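Local coordinates for SusD superfamily protein (Bacteroides vulgatus ATCC 8482, PDB 3JQ0) that probably binds glycans or other nutrients at the outer membrane, as SusD-family proteins do, although its own ligand is not known, at residues Tyr171-Arg177 with Asn216-Val222; Leu368-Ala372 with Glu385-Val389; Leu22-Lys26 with His248-Tyr254. All blocks are in the same frame, centred on the assembly; numbering follows the deposited sequence. Where two conformers were deposited one is given.

Contact 1: residues Tyr171-Arg177 with Asn216-Val222. With TRS (2-amino-2-hydroxymethyl-propane-1,3-diol), chain B.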
loop_
_atom_site.group_PDB
_atom_site.type_symbol
_atom_site.label_atom_id
_atom_site.label_comp_id
_atom_site.label_asym_id
_atom_site.label_seq_id
_atom_site.Cartn_x
_atom_site.Cartn_y
_atom_site.Cartn_z
ATOM N N TYR A 171 7.562 -22.454 -2.081
ATOM C CA TYR A 171 6.669 -21.311 -2.272
ATOM C C TYR A 171 5.263 -21.524 -1.708
ATOM O O TYR A 171 4.412 -20.678 -1.836
ATOM C CB TYR A 171 6.542 -21.031 -3.753
ATOM C CG TYR A 171 7.645 -20.191 -4.322
ATOM C CD1 TYR A 171 8.943 -20.687 -4.494
ATOM C CD2 TYR A 171 7.410 -18.890 -4.662
ATOM C CE1 TYR A 171 9.954 -19.882 -5.051
ATOM C CE2 TYR A 171 8.421 -18.107 -5.187
ATOM C CZ TYR A 171 9.668 -18.599 -5.420
ATOM O OH TYR A 171 10.598 -17.770 -5.998
ATOM N N SER A 172 5.047 -22.669 -1.095
ATOM C CA SER A 172 3.854 -22.899 -0.326
ATOM C C SER A 172 3.712 -21.772 0.697
ATOM O O SER A 172 4.685 -21.209 1.198
ATOM C CB SER A 172 3.986 -24.225 0.433
ATOM O OG SER A 172 4.712 -24.052 1.689
ATOM N N PHE A 173 2.485 -21.474 1.083
ATOM C CA PHE A 173 2.222 -20.533 2.177
ATOM C C PHE A 173 2.153 -21.418 3.420
ATOM O O PHE A 173 1.076 -21.679 3.958
ATOM C CB PHE A 173 0.911 -19.768 1.928
ATOM C CG PHE A 173 0.956 -18.874 0.715
ATOM C CD1 PHE A 173 1.644 -17.673 0.757
ATOM C CD2 PHE A 173 0.311 -19.221 -0.466
ATOM C CE1 PHE A 173 1.687 -16.856 -0.338
ATOM C CE2 PHE A 173 0.375 -18.418 -1.554
ATOM C CZ PHE A 173 1.051 -17.211 -1.483
ATOM N N LYS A 174 3.326 -21.851 3.881
ATOM C CA LYS A 174 3.420 -22.822 4.962
ATOM C C LYS A 174 2.748 -22.338 6.227
ATOM O O LYS A 174 2.164 -23.132 6.942
ATOM C CB LYS A 174 4.884 -23.159 5.263
ATOM C CG LYS A 174 5.107 -24.175 6.389
ATOM C CD LYS A 174 6.632 -24.300 6.603
ATOM C CE LYS A 174 7.066 -25.247 7.707
ATOM N NZ LYS A 174 7.613 -24.480 8.877
ATOM N N LEU A 175 2.831 -21.033 6.501
ATOM C CA LEU A 175 2.221 -20.448 7.679
ATOM C C LEU A 175 1.051 -19.515 7.313
ATOM O O LEU A 175 0.610 -18.706 8.137
ATOM C CB LEU A 175 3.252 -19.719 8.487
ATOM C CG LEU A 175 4.356 -20.609 9.056
ATOM C CD1 LEU A 175 5.382 -19.804 9.785
ATOM C CD2 LEU A 175 3.805 -21.685 10.020
ATOM N N GLY A 176 0.563 -19.662 6.085
ATOM C CA GLY A 176 -0.565 -18.867 5.591
ATOM C C GLY A 176 -0.139 -17.589 4.872
ATOM O O GLY A 176 0.999 -17.133 4.992
ATOM N N ARG A 177 -1.104 -17.007 4.165
ATOM C CA ARG A 177 -0.852 -15.781 3.400
ATOM C C ARG A 177 -0.725 -14.567 4.289
ATOM O O ARG A 177 -0.325 -13.518 3.794
ATOM C CB ARG A 177 -1.959 -15.583 2.370
ATOM C CG ARG A 177 -2.014 -16.678 1.337
ATOM C CD ARG A 177 -3.386 -16.746 0.629
ATOM N NE ARG A 177 -3.481 -17.969 -0.158
ATOM C CZ ARG A 177 -3.131 -18.102 -1.422
ATOM N NH1 ARG A 177 -2.773 -17.072 -2.156
ATOM N NH2 ARG A 177 -3.232 -19.288 -2.002
ATOM N N ASN A 216 8.558 -15.045 -10.850
ATOM C CA ASN A 216 8.655 -16.107 -9.830
ATOM C C ASN A 216 7.491 -16.148 -8.860
ATOM O O ASN A 216 7.145 -17.196 -8.347
ATOM C CB ASN A 216 9.933 -16.017 -9.037
ATOM C CG ASN A 216 11.124 -16.521 -9.758
ATOM O OD1 ASN A 216 11.050 -17.251 -10.746
ATOM N ND2 ASN A 216 12.278 -16.111 -9.241
ATOM N N VAL A 217 6.881 -14.989 -8.617
ATOM C CA VAL A 217 5.690 -14.952 -7.743
ATOM C C VAL A 217 4.603 -15.914 -8.220
ATOM O O VAL A 217 3.899 -16.534 -7.399
ATOM C CB VAL A 217 5.158 -13.483 -7.678
ATOM C CG1 VAL A 217 3.792 -13.420 -7.003
ATOM C CG2 VAL A 217 6.172 -12.572 -7.008
ATOM N N LYS A 218 4.519 -16.100 -9.534
ATOM C CA LYS A 218 3.556 -16.993 -10.137
ATOM C C LYS A 218 3.745 -18.453 -9.757
ATOM O O LYS A 218 2.840 -19.268 -9.970
ATOM C CB LYS A 218 3.572 -16.844 -11.652
ATOM C CG LYS A 218 3.312 -15.421 -12.168
ATOM C CD LYS A 218 3.377 -15.364 -13.673
ATOM C CE LYS A 218 3.020 -14.052 -14.253
ATOM N NZ LYS A 218 3.273 -14.007 -15.706
ATOM N N LYS A 219 4.898 -18.797 -9.192
ATOM C CA LYS A 219 5.140 -20.164 -8.666
ATOM C C LYS A 219 4.287 -20.481 -7.454
ATOM O O LYS A 219 4.105 -21.655 -7.101
ATOM C CB LYS A 219 6.604 -20.336 -8.268
ATOM C CG LYS A 219 7.565 -20.334 -9.439
ATOM C CD LYS A 219 9.015 -20.325 -8.984
ATOM C CE LYS A 219 10.050 -20.397 -10.130
ATOM N NZ LYS A 219 9.579 -19.921 -11.488
ATOM N N ALA A 220 3.815 -19.459 -6.747
ATOM C CA ALA A 220 2.925 -19.677 -5.640
ATOM C C ALA A 220 1.476 -19.858 -6.174
ATOM O O ALA A 220 1.153 -19.565 -7.328
ATOM C CB ALA A 220 3.023 -18.528 -4.653
ATOM N N ASP A 221 0.599 -20.302 -5.292
ATOM C CA ASP A 221 -0.815 -20.487 -5.605
ATOM C C ASP A 221 -1.541 -19.151 -5.508
ATOM O O ASP A 221 -2.200 -18.857 -4.512
ATOM C CB ASP A 221 -1.387 -21.511 -4.640
ATOM C CG ASP A 221 -2.830 -21.807 -4.865
ATOM O OD1 ASP A 221 -3.320 -21.604 -5.992
ATOM O OD2 ASP A 221 -3.482 -22.215 -3.861
ATOM N N VAL A 222 -1.391 -18.363 -6.556
ATOM C CA VAL A 222 -1.877 -16.993 -6.608
ATOM C C VAL A 222 -2.576 -16.754 -7.946
ATOM O O VAL A 222 -2.210 -17.330 -8.978
ATOM C CB VAL A 222 -0.767 -15.944 -6.369
ATOM C CG1 VAL A 222 -0.312 -16.055 -4.879
ATOM C CG2 VAL A 222 0.354 -16.077 -7.344
HETATM C C TRS B . -3.499 -21.526 0.907
HETATM C C1 TRS B . -4.958 -21.753 0.465
HETATM C C2 TRS B . -3.342 -20.315 1.796
HETATM C C3 TRS B . -2.363 -21.557 -0.113
HETATM N N TRS B . -3.176 -22.632 1.782
HETATM O O1 TRS B . -5.398 -21.105 -0.711
HETATM O O2 TRS B . -4.571 -19.655 1.959
HETATM O O3 TRS B . -2.415 -22.523 -1.158
HETATM O O HOH W 1 1.769 -21.409 -2.897
#
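Tyr171 offers one face of its ring to Lys219, whose CB sits 4.1 Å from the ring centroid and 15° off the normal, a CH-pi contact. Further along the same lysine, CD passes near CZ, while the phenol OH ends against CB of Asn216. The lysine then turns aside, and its NZ donates to Asn216 OD1, which folds the lysine back on Asn216. At the backbone, a water receives the N-H of Asp221 and donates to Tyr171 O, bridging the two segments. Phe173, centre of an inverse gamma turn and first residue of a type I turn ending at Gly176, brings CZ to 3.8 Å from Val222 CG1, which lies at the ring edge; Ala220 CB also touches CZ. This is a join between two loops of the helical SusD fold, one leading into helix 182-199 and the other leaving helix 204-217. Arg177 closes the segment. With CG anti to the carbonyl carbon (chi1 -63°), its chain runs back over Phe173, CG above the ring centre and the guanidinium face against CE2. The head-on grip of NH1 and NH2 falls on one atom, Asp221 O, at 3.0 and 2.7 Å respectively, with the acceptor nearly in the guanidinium plane. NH1 also donates to Met243 O, and a long salt bridge of 3.5 Å joins NH2 to Asp221 OD2. A Tris molecule, probably from the crystallisation liquor, accepts from Arg177 NH2 through O1 and donates from O3 to Asp221 OD2.

Contact 2: residues Leu368-Ala372 with Glu385-Val389; sequences LLQLA and EINAV
Helix 364-377 and helix 383-394 run nearly antiparallel, and their backbones come closest where Glu385 faces the turn from Leu368 to Ala372, the CA atoms of Leu368 and Glu385 5.3 Å apart. The axes of the two short segments approach to 9.0 Å with a signed crossing angle of -155°. The backbone itself takes part: CB of Glu385 lies 3.3 Å from Leu368 O, a carbonyl whose hydrogen bond is taken by Ala372 N; the contact with CB is plain packing. The methyl of Ala372, one turn further on, meets the same Glu385 CB at 3.8 Å, and beside it Ile386 adds a looser touch from CG1 to Ala372 CB. Beyond CB the glutamate bends, chi2 78°, and crosses Leu371 at a slant, the leucine CD2 touching OE2 at 3.6 Å. This puts a carboxylate oxygen against a hydrocarbon branch within a buried contact, and a salt bridge to Lys375 satisfies it. The two helices form a helical hairpin, joined by a short connection, in the helix-rich SusD fold, whose families belong to the tetratricopeptide-repeat clan. Around Val389 the contact is made by hydrocarbon side chains. Leu369 and Val389 reach for each other tip to tip, with CG of the leucine 4.0 Å from CG2 of the valine. Leu368 instead slides past Val389 in the opposite direction, and its CD1 touches both Val389 CG2 and the methyl of Ala388, the latter 4.0 Å away. Helix 430-441 packs against the pair through Ile434 on Ala372 and Glu441 on Val389, and Phe214 of helix 204-217 meets Leu371.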
loop_
_atom_site.group_PDB
_atom_site.type_symbol
_atom_site.label_atom_id
_atom_site.label_comp_id
_atom_site.label_asym_id
_atom_site.label_seq_id
_atom_site.Cartn_x
_atom_site.Cartn_y
_atom_site.Cartn_z
ATOM N N LEU A 368 1.199 -8.368 -11.255
ATOM C CA LEU A 368 1.004 -8.154 -12.688
ATOM C C LEU A 368 1.404 -6.749 -13.132
ATOM O O LEU A 368 2.040 -6.593 -14.174
ATOM C CB LEU A 368 -0.462 -8.450 -13.093
ATOM C CG LEU A 368 -0.904 -9.900 -12.964
ATOM C CD1 LEU A 368 -2.378 -10.005 -13.455
ATOM C CD2 LEU A 368 0.029 -10.863 -13.718
ATOM N N LEU A 369 1.005 -5.730 -12.372
ATOM C CA LEU A 369 1.281 -4.371 -12.801
ATOM C C LEU A 369 2.757 -4.000 -12.641
ATOM O O LEU A 369 3.263 -3.182 -13.418
ATOM C CB LEU A 369 0.329 -3.381 -12.123
ATOM C CG LEU A 369 -1.139 -3.570 -12.578
ATOM C CD1 LEU A 369 -2.033 -2.651 -11.736
ATOM C CD2 LEU A 369 -1.339 -3.315 -14.094
ATOM N N GLN A 370 3.420 -4.531 -11.626
ATOM C CA GLN A 370 4.870 -4.283 -11.500
ATOM C C GLN A 370 5.656 -5.098 -12.537
ATOM O O GLN A 370 6.669 -4.601 -13.048
ATOM C CB GLN A 370 5.380 -4.533 -10.086
ATOM C CG GLN A 370 4.676 -3.668 -9.057
ATOM C CD GLN A 370 5.535 -3.258 -7.892
ATOM O OE1 GLN A 370 6.701 -2.844 -8.095
ATOM N NE2 GLN A 370 4.992 -3.364 -6.682
ATOM N N LEU A 371 5.185 -6.309 -12.866
ATOM C CA LEU A 371 5.718 -7.036 -14.010
ATOM C C LEU A 371 5.591 -6.206 -15.270
ATOM O O LEU A 371 6.526 -6.099 -16.075
ATOM C CB LEU A 371 5.050 -8.391 -14.105
ATOM C CG LEU A 371 5.454 -9.258 -15.326
ATOM C CD1 LEU A 371 6.992 -9.457 -15.330
ATOM C CD2 LEU A 371 4.743 -10.606 -15.232
ATOM N N ALA A 372 4.421 -5.606 -15.488
ATOM C CA ALA A 372 4.198 -4.719 -16.610
ATOM C C ALA A 372 5.200 -3.571 -16.637
ATOM O O ALA A 372 5.751 -3.251 -17.690
ATOM C CB ALA A 372 2.736 -4.207 -16.587
ATOM N N GLU A 385 -0.640 -8.029 -19.099
ATOM C CA GLU A 385 -0.741 -7.727 -17.692
ATOM C C GLU A 385 -1.754 -6.610 -17.416
ATOM O O GLU A 385 -2.634 -6.730 -16.546
ATOM C CB GLU A 385 0.614 -7.319 -17.111
ATOM C CG GLU A 385 1.642 -8.393 -17.015
ATOM C CD GLU A 385 2.346 -8.729 -18.316
ATOM O OE1 GLU A 385 2.274 -7.931 -19.255
ATOM O OE2 GLU A 385 3.029 -9.757 -18.337
ATOM N N ILE A 386 -1.672 -5.545 -18.195
ATOM C CA ILE A 386 -2.593 -4.432 -18.019
ATOM C C ILE A 386 -4.026 -4.902 -18.259
ATOM O O ILE A 386 -4.933 -4.602 -17.495
ATOM C CB ILE A 386 -2.235 -3.210 -18.906
ATOM C CG1 ILE A 386 -0.829 -2.698 -18.572
ATOM C CG2 ILE A 386 -3.294 -2.144 -18.798
ATOM C CD1 ILE A 386 -0.296 -1.643 -19.530
ATOM N N ASN A 387 -4.237 -5.617 -19.367
ATOM C CA ASN A 387 -5.589 -6.047 -19.709
ATOM C C ASN A 387 -6.117 -7.148 -18.810
ATOM O O ASN A 387 -7.337 -7.231 -18.669
ATOM C CB ASN A 387 -5.708 -6.391 -21.200
ATOM C CG ASN A 387 -5.806 -5.157 -22.030
ATOM O OD1 ASN A 387 -6.259 -4.121 -21.575
ATOM N ND2 ASN A 387 -5.386 -5.233 -23.309
ATOM N N ALA A 388 -5.269 -7.959 -18.166
ATOM C CA ALA A 388 -5.785 -8.939 -17.192
ATOM C C ALA A 388 -6.429 -8.154 -16.030
ATOM O O ALA A 388 -7.502 -8.515 -15.555
ATOM C CB ALA A 388 -4.641 -9.835 -16.690
ATOM N N VAL A 389 -5.761 -7.120 -15.550
ATOM C CA VAL A 389 -6.252 -6.289 -14.475
ATOM C C VAL A 389 -7.522 -5.534 -14.905
ATOM O O VAL A 389 -8.535 -5.474 -14.170
ATOM C CB VAL A 389 -5.179 -5.393 -13.895
ATOM C CG1 VAL A 389 -5.755 -4.455 -12.835
ATOM C CG2 VAL A 389 -4.055 -6.218 -13.320
#

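Contact 3: residues Leu22-Lys26 with His248-Tyr254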
loop_
_atom_site.group_PDB
_atom_site.type_symbol
_atom_site.label_atom_id
_atom_site.label_comp_id
_atom_site.label_asym_id
_atom_site.label_seq_id
_atom_site.Cartn_x
_atom_site.Cartn_y
_atom_site.Cartn_z
ATOM N N LEU A 22 4.169 -7.250 15.368
ATOM C CA LEU A 22 4.856 -5.970 15.307
ATOM C C LEU A 22 4.725 -5.309 13.948
ATOM O O LEU A 22 4.502 -4.098 13.841
ATOM C CB LEU A 22 6.313 -6.112 15.688
ATOM C CG LEU A 22 6.640 -6.459 17.152
ATOM C CD1 LEU A 22 8.133 -6.769 17.296
ATOM C CD2 LEU A 22 6.197 -5.308 18.099
ATOM N N LEU A 23 4.824 -6.102 12.902
ATOM C CA LEU A 23 4.675 -5.564 11.555
ATOM C C LEU A 23 3.252 -5.028 11.370
ATOM O O LEU A 23 3.048 -3.966 10.798
ATOM C CB LEU A 23 4.966 -6.646 10.543
ATOM C CG LEU A 23 5.403 -6.291 9.213
ATOM C CD1 LEU A 23 6.715 -5.559 9.321
ATOM C CD2 LEU A 23 5.632 -7.597 8.426
ATOM N N ARG A 24 2.261 -5.779 11.870
ATOM C CA ARG A 24 0.887 -5.358 11.770
ATOM C C ARG A 24 0.630 -3.984 12.423
ATOM O O ARG A 24 -0.122 -3.140 11.916
ATOM C CB ARG A 24 -0.040 -6.399 12.406
ATOM C CG ARG A 24 -1.465 -5.943 12.575
ATOM C CD ARG A 24 -2.373 -7.074 12.981
ATOM N NE ARG A 24 -2.060 -7.538 14.327
ATOM C CZ ARG A 24 -2.400 -8.715 14.804
ATOM N NH1 ARG A 24 -3.152 -9.566 14.140
ATOM N NH2 ARG A 24 -2.013 -9.024 16.039
ATOM N N GLU A 25 1.314 -3.722 13.532
ATOM C CA GLU A 25 1.152 -2.414 14.167
ATOM C C GLU A 25 1.579 -1.279 13.275
ATOM O O GLU A 25 1.111 -0.145 13.472
ATOM C CB GLU A 25 1.960 -2.319 15.456
ATOM C CG GLU A 25 1.561 -3.298 16.541
ATOM C CD GLU A 25 2.277 -3.018 17.812
ATOM O OE1 GLU A 25 3.545 -3.023 17.834
ATOM O OE2 GLU A 25 1.626 -2.699 18.828
ATOM N N LYS A 26 2.458 -1.528 12.314
ATOM C CA LYS A 26 2.946 -0.516 11.376
ATOM C C LYS A 26 2.135 -0.389 10.091
ATOM O O LYS A 26 2.501 0.393 9.235
ATOM C CB LYS A 26 4.417 -0.757 11.042
ATOM C CG LYS A 26 5.341 -0.080 12.119
ATOM C CD LYS A 26 4.906 -0.138 13.525
ATOM C CE LYS A 26 5.702 0.673 14.493
ATOM N NZ LYS A 26 5.422 0.306 15.897
ATOM N N HIS A 248 -3.273 -9.797 8.789
ATOM C CA HIS A 248 -4.459 -10.305 9.470
ATOM C C HIS A 248 -4.919 -9.381 10.577
ATOM O O HIS A 248 -4.185 -9.144 11.509
ATOM C CB HIS A 248 -4.193 -11.684 10.054
ATOM C CG HIS A 248 -5.368 -12.207 10.843
ATOM N ND1 HIS A 248 -6.559 -12.619 10.278
ATOM C CD2 HIS A 248 -5.590 -12.178 12.164
ATOM C CE1 HIS A 248 -7.388 -12.992 11.233
ATOM N NE2 HIS A 248 -6.851 -12.680 12.383
ATOM N N ASN A 249 -6.137 -8.851 10.424
ATOM C CA ASN A 249 -6.830 -8.137 11.489
ATOM C C ASN A 249 -8.054 -8.976 11.873
ATOM O O ASN A 249 -8.456 -9.887 11.157
ATOM C CB ASN A 249 -7.212 -6.732 11.045
ATOM C CG ASN A 249 -6.019 -5.940 10.565
ATOM O OD1 ASN A 249 -5.074 -5.697 11.333
ATOM N ND2 ASN A 249 -6.031 -5.532 9.292
ATOM N N GLY A 250 -8.626 -8.687 13.030
ATOM C CA GLY A 250 -9.787 -9.461 13.411
ATOM C C GLY A 250 -10.315 -9.115 14.759
ATOM O O GLY A 250 -9.656 -8.474 15.563
ATOM N N LYS A 251 -11.536 -9.582 15.011
ATOM C CA LYS A 251 -12.221 -9.375 16.272
ATOM C C LYS A 251 -11.354 -9.917 17.427
ATOM O O LYS A 251 -10.822 -11.016 17.377
ATOM C CB LYS A 251 -13.571 -10.102 16.215
ATOM C CG LYS A 251 -14.503 -9.905 17.421
ATOM C CD LYS A 251 -15.707 -10.865 17.326
ATOM C CE LYS A 251 -16.662 -10.819 18.520
ATOM N NZ LYS A 251 -17.689 -11.854 18.240
ATOM N N ASP A 252 -11.142 -9.103 18.439
ATOM C CA ASP A 252 -10.379 -9.495 19.634
ATOM C C ASP A 252 -8.932 -9.817 19.298
ATOM O O ASP A 252 -8.246 -10.527 20.061
ATOM C CB ASP A 252 -11.058 -10.665 20.409
ATOM C CG ASP A 252 -12.488 -10.316 20.867
ATOM O OD1 ASP A 252 -12.731 -9.147 21.216
ATOM O OD2 ASP A 252 -13.364 -11.206 20.827
ATOM N N GLU A 253 -8.436 -9.285 18.174
ATOM C CA GLU A 253 -7.025 -9.423 17.799
ATOM C C GLU A 253 -6.410 -8.076 17.429
ATOM O O GLU A 253 -5.460 -7.625 18.077
ATOM C CB GLU A 253 -6.874 -10.366 16.649
ATOM C CG GLU A 253 -7.266 -11.796 16.920
ATOM C CD GLU A 253 -7.049 -12.644 15.686
ATOM O OE1 GLU A 253 -7.967 -12.634 14.818
ATOM O OE2 GLU A 253 -5.962 -13.295 15.590
ATOM N N TYR A 254 -6.921 -7.424 16.394
ATOM C CA TYR A 254 -6.433 -6.096 16.040
ATOM C C TYR A 254 -7.441 -5.469 15.100
ATOM O O TYR A 254 -7.940 -6.125 14.190
ATOM C CB TYR A 254 -5.056 -6.193 15.328
ATOM C CG TYR A 254 -4.223 -4.984 15.456
ATOM C CD1 TYR A 254 -3.593 -4.710 16.680
ATOM C CD2 TYR A 254 -3.953 -4.143 14.378
ATOM C CE1 TYR A 254 -2.819 -3.615 16.868
ATOM C CE2 TYR A 254 -3.124 -3.037 14.564
ATOM C CZ TYR A 254 -2.564 -2.783 15.811
ATOM O OH TYR A 254 -1.749 -1.659 15.978
HETATM O O HOH W 2 -3.784 -12.165 15.078
HETATM O O HOH W 3 -1.564 1.107 14.989
#
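The guanidinium of Arg24 lies almost parallel to the ring of Tyr254, the planes 11° apart, but it is shifted toward the root of the tyrosine: CB stands over one face of the group, 3.4 Å from NE. At the guanidinium edge, His248 O accepts from NH1 at 2.9 Å in a nearly straight bond (172°), lying in the guanidinium plane, although the donor is tilted from the carbonyl plane. NH1 also donates to a water, whose very short approach to Glu253 OE2 makes any link onward to that carboxylate doubtful. The arginine gets there by leaving the helix with CG anti to its backbone nitrogen and bending at chi3; the bend turns the head across Tyr254 while CG and CD run along the ring, CG 3.6 Å from CD2. CD also comes within 3.5 Å of Asn249 OD1; the amide nitrogen of that residue is held by Asp357 O. The partner loop follows strand 243-247 and doubles back on itself: Glu253 and Tyr254 both face Gly250 in a classic beta bulge, where Gly250 O accepts from both backbone nitrogens. Within this loop His248 NE2 donates to Glu253 OE1 at 2.7 Å, close to the imidazole plane, and on the syn side of the carboxylate but 35° out of its plane, which fixes the ring and the glutamate together. The far end of Tyr254 reaches the C-terminal end of helix 9-25, its OH 3.7 Å from Glu25 CG. The backbone N-H of His248 is hydrogen-bonded to O1 of a bound glycerol, probably from the crystallisation liquor.

From the N terminus, helix 9-25 supplies the first half of contact 3, which waits some 220 residues for its partner loop after strand 243-247. Contact 1 opens and closes within that long loop, joining the segment before helix 182-199 to the end of helix 204-217. Contact 2 follows only after contact 3 has closed, as a short local hairpin between helices 364-377 and 383-394. Contacts 1 and 2 touch, through Lys218 NZ and Leu371 CD2 at 3.7 Å, whereas contacts 2 and 3 lie on opposite sides of the chain's centre, their own centres about 30 Å apart. Contact 3 thus ties the N-terminal helix 9-25 to the loop after strand 243-247.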